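Local atomic coordinates of glucose import ATP-binding protein GlcV (Sulfolobus solfataricus, PDB entry 1OXX), a protein that hydrolyses ATP to power glucose uptake, as the energy-coupling ATP-binding subunit of the archaeal GlcSTUV ABC transporter. Residues Val233-Ala238 against Arg271-Ile276; Lys7-Val12 against Met48-Gly53. The protein carries 1 engineered substitution. All blocks are in the same frame, centred on the assembly; numbering follows the deposited sequence. Where two conformers were deposited one is given.

Contact 1 (Val233-Ala238 against Arg271-Ile276); sequences VSIQVA and RAIIGI
Ile235, in the first turn of helix 235-241, lies against Ile273 and Gly275 of strand 271-276. The strand lies in a five-stranded antiparallel sheet, between strands 245-252 and 348-351. The contact joins the helix, which packs on strand 210-215 of the ABC-ATPase fold, to this sheet that follows it in the chain. The sheet probably belongs to the C-terminal part of the protein.

At the start of 233-238, Ser234 is the N-cap of the helix. Its OG accepts from Val237 N over 3.0 Å, and the N-H points almost straight at the oxygen (171°). This cap fixes the first helical turn, on which Ile235 is carried.

Ile235 then supplies all the helix side of the contact. Its CG1 branch is anti to the backbone N (chi1 -163°) and reaches out to the strand. CG1 meets the CG2 methyl of Ile273 at 4.1 Å, and the two side chains cross at a slant. Phe350 and Glu246, on the two flanking strands, also touch Ile235.

Further along, Val237 touches Val213 of strand 210-215, and Ala238 O accepts a hydrogen bond from Arg277 NH1. No hydrogen bond links the two segments. The closest approach is made by the end of Ile235, where CD1 rests 3.8 Å from Gly275 CA.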
loop_
_atom_site.group_PDB
_atom_site.type_symbol
_atom_site.label_atom_id
_atom_site.label_comp_id
_atom_site.label_asym_id
_atom_site.label_seq_id
_atom_site.Cartn_x
_atom_site.Cartn_y
_atom_site.Cartn_z
ATOM N N VAL A 233 -0.581 -2.843 -15.313
ATOM C CA VAL A 233 -0.393 -3.929 -16.270
ATOM C C VAL A 233 -1.640 -4.778 -16.429
ATOM O O VAL A 233 -1.786 -5.505 -17.419
ATOM C CB VAL A 233 0.805 -4.815 -15.856
ATOM C CG1 VAL A 233 0.459 -5.657 -14.662
ATOM C CG2 VAL A 233 1.272 -5.702 -17.018
ATOM N N SER A 234 -2.553 -4.663 -15.476
ATOM C CA SER A 234 -3.768 -5.458 -15.469
ATOM C C SER A 234 -4.844 -4.714 -14.727
ATOM O O SER A 234 -4.563 -3.782 -13.983
ATOM C CB SER A 234 -3.529 -6.790 -14.763
ATOM O OG SER A 234 -3.313 -6.604 -13.355
ATOM N N ILE A 235 -6.092 -5.131 -14.897
ATOM C CA ILE A 235 -7.173 -4.481 -14.167
ATOM C C ILE A 235 -7.048 -4.759 -12.657
ATOM O O ILE A 235 -7.424 -3.922 -11.829
ATOM C CB ILE A 235 -8.580 -4.867 -14.730
ATOM C CG1 ILE A 235 -9.644 -3.884 -14.236
ATOM C CG2 ILE A 235 -8.959 -6.310 -14.369
ATOM C CD1 ILE A 235 -9.505 -2.473 -14.752
ATOM N N GLN A 236 -6.490 -5.914 -12.299
ATOM C CA GLN A 236 -6.274 -6.208 -10.882
ATOM C C GLN A 236 -5.271 -5.240 -10.265
ATOM O O GLN A 236 -5.490 -4.719 -9.176
ATOM C CB GLN A 236 -5.831 -7.644 -10.631
ATOM C CG GLN A 236 -5.766 -7.930 -9.139
ATOM C CD GLN A 236 -5.870 -9.396 -8.782
ATOM O OE1 GLN A 236 -6.226 -9.734 -7.647
ATOM N NE2 GLN A 236 -5.554 -10.267 -9.731
ATOM N N VAL A 237 -4.158 -4.986 -10.933
ATOM C CA VAL A 237 -3.242 -3.989 -10.402
ATOM C C VAL A 237 -3.915 -2.610 -10.359
ATOM O O VAL A 237 -3.766 -1.848 -9.406
ATOM C CB VAL A 237 -1.951 -3.910 -11.225
ATOM C CG1 VAL A 237 -1.136 -2.697 -10.834
ATOM C CG2 VAL A 237 -1.145 -5.181 -11.048
ATOM N N ALA A 238 -4.659 -2.287 -11.410
ATOM C CA ALA A 238 -5.330 -0.997 -11.471
ATOM C C ALA A 238 -6.175 -0.749 -10.238
ATOM O O ALA A 238 -6.187 0.358 -9.710
ATOM C CB ALA A 238 -6.198 -0.917 -12.699
ATOM N N ARG A 271 -13.448 -9.569 -26.897
ATOM C CA ARG A 271 -14.026 -8.692 -25.892
ATOM C C ARG A 271 -12.903 -8.017 -25.128
ATOM O O ARG A 271 -11.748 -8.435 -25.198
ATOM C CB ARG A 271 -14.919 -9.494 -24.956
ATOM C CG ARG A 271 -16.057 -10.188 -25.699
ATOM C CD ARG A 271 -17.021 -10.910 -24.786
ATOM N NE ARG A 271 -17.744 -10.009 -23.900
ATOM C CZ ARG A 271 -18.776 -9.273 -24.270
ATOM N NH1 ARG A 271 -19.204 -9.313 -25.526
ATOM N NH2 ARG A 271 -19.384 -8.499 -23.384
ATOM N N ALA A 272 -13.248 -6.969 -24.395
ATOM C CA ALA A 272 -12.254 -6.192 -23.666
ATOM C C ALA A 272 -12.754 -5.769 -22.312
ATOM O O ALA A 272 -13.949 -5.623 -22.099
ATOM C CB ALA A 272 -11.880 -4.951 -24.450
ATOM N N ILE A 273 -11.803 -5.551 -21.405
ATOM C CA ILE A 273 -12.090 -4.978 -20.114
ATOM C C ILE A 273 -11.665 -3.519 -20.175
ATOM O O ILE A 273 -10.544 -3.210 -20.583
ATOM C CB ILE A 273 -11.323 -5.700 -19.024
ATOM C CG1 ILE A 273 -11.758 -7.168 -18.966
ATOM C CG2 ILE A 273 -11.529 -5.006 -17.684
ATOM C CD1 ILE A 273 -10.895 -8.029 -18.075
ATOM N N ILE A 274 -12.576 -2.634 -19.814
ATOM C CA ILE A 274 -12.298 -1.215 -19.756
ATOM C C ILE A 274 -12.115 -0.847 -18.288
ATOM O O ILE A 274 -12.906 -1.253 -17.445
ATOM C CB ILE A 274 -13.499 -0.422 -20.343
ATOM C CG1 ILE A 274 -13.632 -0.643 -21.848
ATOM C CG2 ILE A 274 -13.387 1.067 -20.025
ATOM C CD1 ILE A 274 -12.581 0.058 -22.636
ATOM N N GLY A 275 -11.077 -0.060 -18.014
ATOM C CA GLY A 275 -10.850 0.521 -16.710
ATOM C C GLY A 275 -10.933 2.027 -16.821
ATOM O O GLY A 275 -10.234 2.636 -17.634
ATOM N N ILE A 276 -11.812 2.636 -16.027
ATOM C CA ILE A 276 -11.914 4.100 -15.999
ATOM C C ILE A 276 -12.110 4.538 -14.550
ATOM O O ILE A 276 -13.057 4.134 -13.862
ATOM C CB ILE A 276 -13.019 4.642 -16.980
ATOM C CG1 ILE A 276 -12.933 6.171 -17.123
ATOM C CG2 ILE A 276 -14.421 4.201 -16.586
ATOM C CD1 ILE A 276 -11.802 6.654 -18.040
#

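Contact 2 (Lys7-Val12 against Met48-Gly53); sequences KNVSKV and MRIIAG
Ile50 points its CD1 methyl from the helix at two residues of the strand, Val9 and Lys11. The CG1 branch of Ile50 is anti to its carbonyl carbon (chi1 -75°), and chi2 is extended at 173°. This carries CD1 out to the strand. The methyl meets Lys11 CB at 4.1 Å and stands 4.4 Å from Val9 CG1. Both strand residues direct their CB toward the helix, while Ser10 between them faces away and bonds through OG to Asn23 N.

Lys11 touches Ile50 with the root of its side chain. Beyond CB the chain bends at chi2 (62°) and then runs extended. Its NZ forms a salt bridge with Asp55 and a hydrogen bond to Val56 O, both just after the helix. The apolar root and the charged end thus both bind the strand to the helix and the turn that follows it.

Helix 41-52 starts within the P-loop (Walker A) of the ABC-ATPase fold, whose Lys44 and Thr45 lie in its first turn. The strand, 4-13, belongs to the antiparallel sheet beside it. Thr46, inferred to bind ATP, lies near the Lys11 side chain. At Val9 the strand carries a G1 beta bulge, with Asn8 and Val9 both facing Val24.

Pro57 packs on both Val9 and Ile50, and Leu62 also touches Ile50. The helix itself ends in a Schellman motif. Gly53, with positive phi, is its C-prime residue. Leu54 N bonds to Arg49 O, and Gly53 N makes a weak 3.3 Å bond to Ile50 O.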
loop_
_atom_site.group_PDB
_atom_site.type_symbol
_atom_site.label_atom_id
_atom_site.label_comp_id
_atom_site.label_asym_id
_atom_site.label_seq_id
_atom_site.Cartn_x
_atom_site.Cartn_y
_atom_site.Cartn_z
ATOM N N LYS A 7 16.470 -12.649 -4.000
ATOM C CA LYS A 7 16.822 -13.470 -5.165
ATOM C C LYS A 7 16.033 -14.777 -5.244
ATOM O O LYS A 7 16.202 -15.674 -4.409
ATOM C CB LYS A 7 18.318 -13.780 -5.134
ATOM C CG LYS A 7 18.826 -14.425 -6.410
ATOM C CD LYS A 7 18.872 -13.423 -7.533
ATOM C CE LYS A 7 19.179 -14.097 -8.873
ATOM N NZ LYS A 7 19.405 -13.096 -9.961
ATOM N N ASN A 8 15.142 -14.861 -6.233
ATOM C CA ASN A 8 14.290 -16.028 -6.434
ATOM C C ASN A 8 13.646 -16.542 -5.161
ATOM O O ASN A 8 13.637 -17.745 -4.896
ATOM C CB ASN A 8 15.092 -17.161 -7.087
ATOM C CG ASN A 8 15.673 -16.768 -8.410
ATOM O OD1 ASN A 8 16.857 -16.983 -8.665
ATOM N ND2 ASN A 8 14.845 -16.202 -9.270
ATOM N N VAL A 9 13.095 -15.641 -4.368
ATOM C CA VAL A 9 12.533 -16.059 -3.096
ATOM C C VAL A 9 11.137 -16.649 -3.217
ATOM O O VAL A 9 10.213 -16.014 -3.726
ATOM C CB VAL A 9 12.509 -14.920 -2.130
ATOM C CG1 VAL A 9 11.581 -15.211 -0.966
ATOM C CG2 VAL A 9 13.964 -14.630 -1.662
ATOM N N SER A 10 11.004 -17.890 -2.747
ATOM C CA SER A 10 9.717 -18.553 -2.687
ATOM C C SER A 10 9.462 -18.996 -1.254
ATOM O O SER A 10 10.390 -19.195 -0.475
ATOM C CB SER A 10 9.708 -19.762 -3.606
ATOM O OG SER A 10 9.834 -19.375 -4.959
ATOM N N LYS A 11 8.191 -19.132 -0.903
ATOM C CA LYS A 11 7.804 -19.566 0.428
ATOM C C LYS A 11 6.539 -20.406 0.278
ATOM O O LYS A 11 5.552 -19.955 -0.307
ATOM C CB LYS A 11 7.531 -18.383 1.361
ATOM C CG LYS A 11 7.158 -18.805 2.765
ATOM C CD LYS A 11 8.267 -19.582 3.430
ATOM C CE LYS A 11 7.892 -19.990 4.835
ATOM N NZ LYS A 11 9.004 -20.738 5.464
ATOM N N VAL A 12 6.601 -21.637 0.774
ATOM C CA VAL A 12 5.461 -22.528 0.752
ATOM C C VAL A 12 5.055 -22.896 2.166
ATOM O O VAL A 12 5.861 -22.833 3.105
ATOM C CB VAL A 12 5.748 -23.819 -0.046
ATOM C CG1 VAL A 12 6.270 -23.489 -1.423
ATOM C CG2 VAL A 12 6.708 -24.715 0.704
ATOM N N MET A 48 7.280 -9.771 4.511
ATOM C CA MET A 48 7.876 -8.911 5.502
ATOM C C MET A 48 8.618 -9.701 6.576
ATOM O O MET A 48 9.682 -9.293 7.062
ATOM C CB MET A 48 6.796 -8.043 6.143
ATOM C CG MET A 48 7.389 -7.052 7.146
ATOM S SD MET A 48 6.866 -5.339 7.031
ATOM C CE MET A 48 7.985 -4.760 5.797
ATOM N N ARG A 49 8.032 -10.826 6.977
ATOM C CA ARG A 49 8.643 -11.668 7.991
ATOM C C ARG A 49 9.967 -12.245 7.484
ATOM O O ARG A 49 10.905 -12.422 8.257
ATOM C CB ARG A 49 7.682 -12.786 8.408
ATOM C CG ARG A 49 6.580 -12.305 9.324
ATOM C CD ARG A 49 5.528 -13.342 9.648
ATOM N NE ARG A 49 6.001 -14.412 10.515
ATOM C CZ ARG A 49 6.111 -14.305 11.830
ATOM N NH1 ARG A 49 5.779 -13.180 12.433
ATOM N NH2 ARG A 49 6.537 -15.337 12.547
ATOM N N ILE A 50 10.040 -12.531 6.187
ATOM C CA ILE A 50 11.286 -13.015 5.611
ATOM C C ILE A 50 12.333 -11.903 5.621
ATOM O O ILE A 50 13.506 -12.142 5.945
ATOM C CB ILE A 50 11.040 -13.594 4.213
ATOM C CG1 ILE A 50 10.361 -14.948 4.358
ATOM C CG2 ILE A 50 12.336 -13.742 3.450
ATOM C CD1 ILE A 50 9.908 -15.575 3.057
ATOM N N ILE A 51 11.947 -10.683 5.253
ATOM C CA ILE A 51 12.913 -9.579 5.333
ATOM C C ILE A 51 13.361 -9.361 6.788
ATOM O O ILE A 51 14.528 -9.075 7.029
ATOM C CB ILE A 51 12.335 -8.269 4.736
ATOM C CG1 ILE A 51 11.826 -8.479 3.312
ATOM C CG2 ILE A 51 13.370 -7.163 4.792
ATOM C CD1 ILE A 51 12.857 -9.011 2.345
ATOM N N ALA A 52 12.447 -9.509 7.741
ATOM C CA ALA A 52 12.794 -9.288 9.151
ATOM C C ALA A 52 13.661 -10.397 9.720
ATOM O O ALA A 52 14.448 -10.174 10.635
ATOM C CB ALA A 52 11.542 -9.137 9.985
ATOM N N GLY A 53 13.526 -11.599 9.183
ATOM C CA GLY A 53 14.265 -12.735 9.697
ATOM C C GLY A 53 13.418 -13.561 10.659
ATOM O O GLY A 53 13.929 -14.454 11.334
#

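From the N terminus, contact 2 comes first. Strand 4-13 passes into strands 18-28 and 33-37, and helix 41-52 returns to it, closing a loop of 35 residues. This ties the antiparallel sheet to the P-loop helix of the ATPase. The chain then runs on through the mixed sheet and the helices around it before contact 1 opens at 233-238, where helix 235-241 begins. Strands 245-252, 255-258 and 261-263 follow, and strand 271-276 closes a second loop of 32 residues. Here helix 235-241 is tied to the sheet that contains strand 271-276. The two loops are in series and neither nest nor cross. Their nearest atoms are about 17 Å apart.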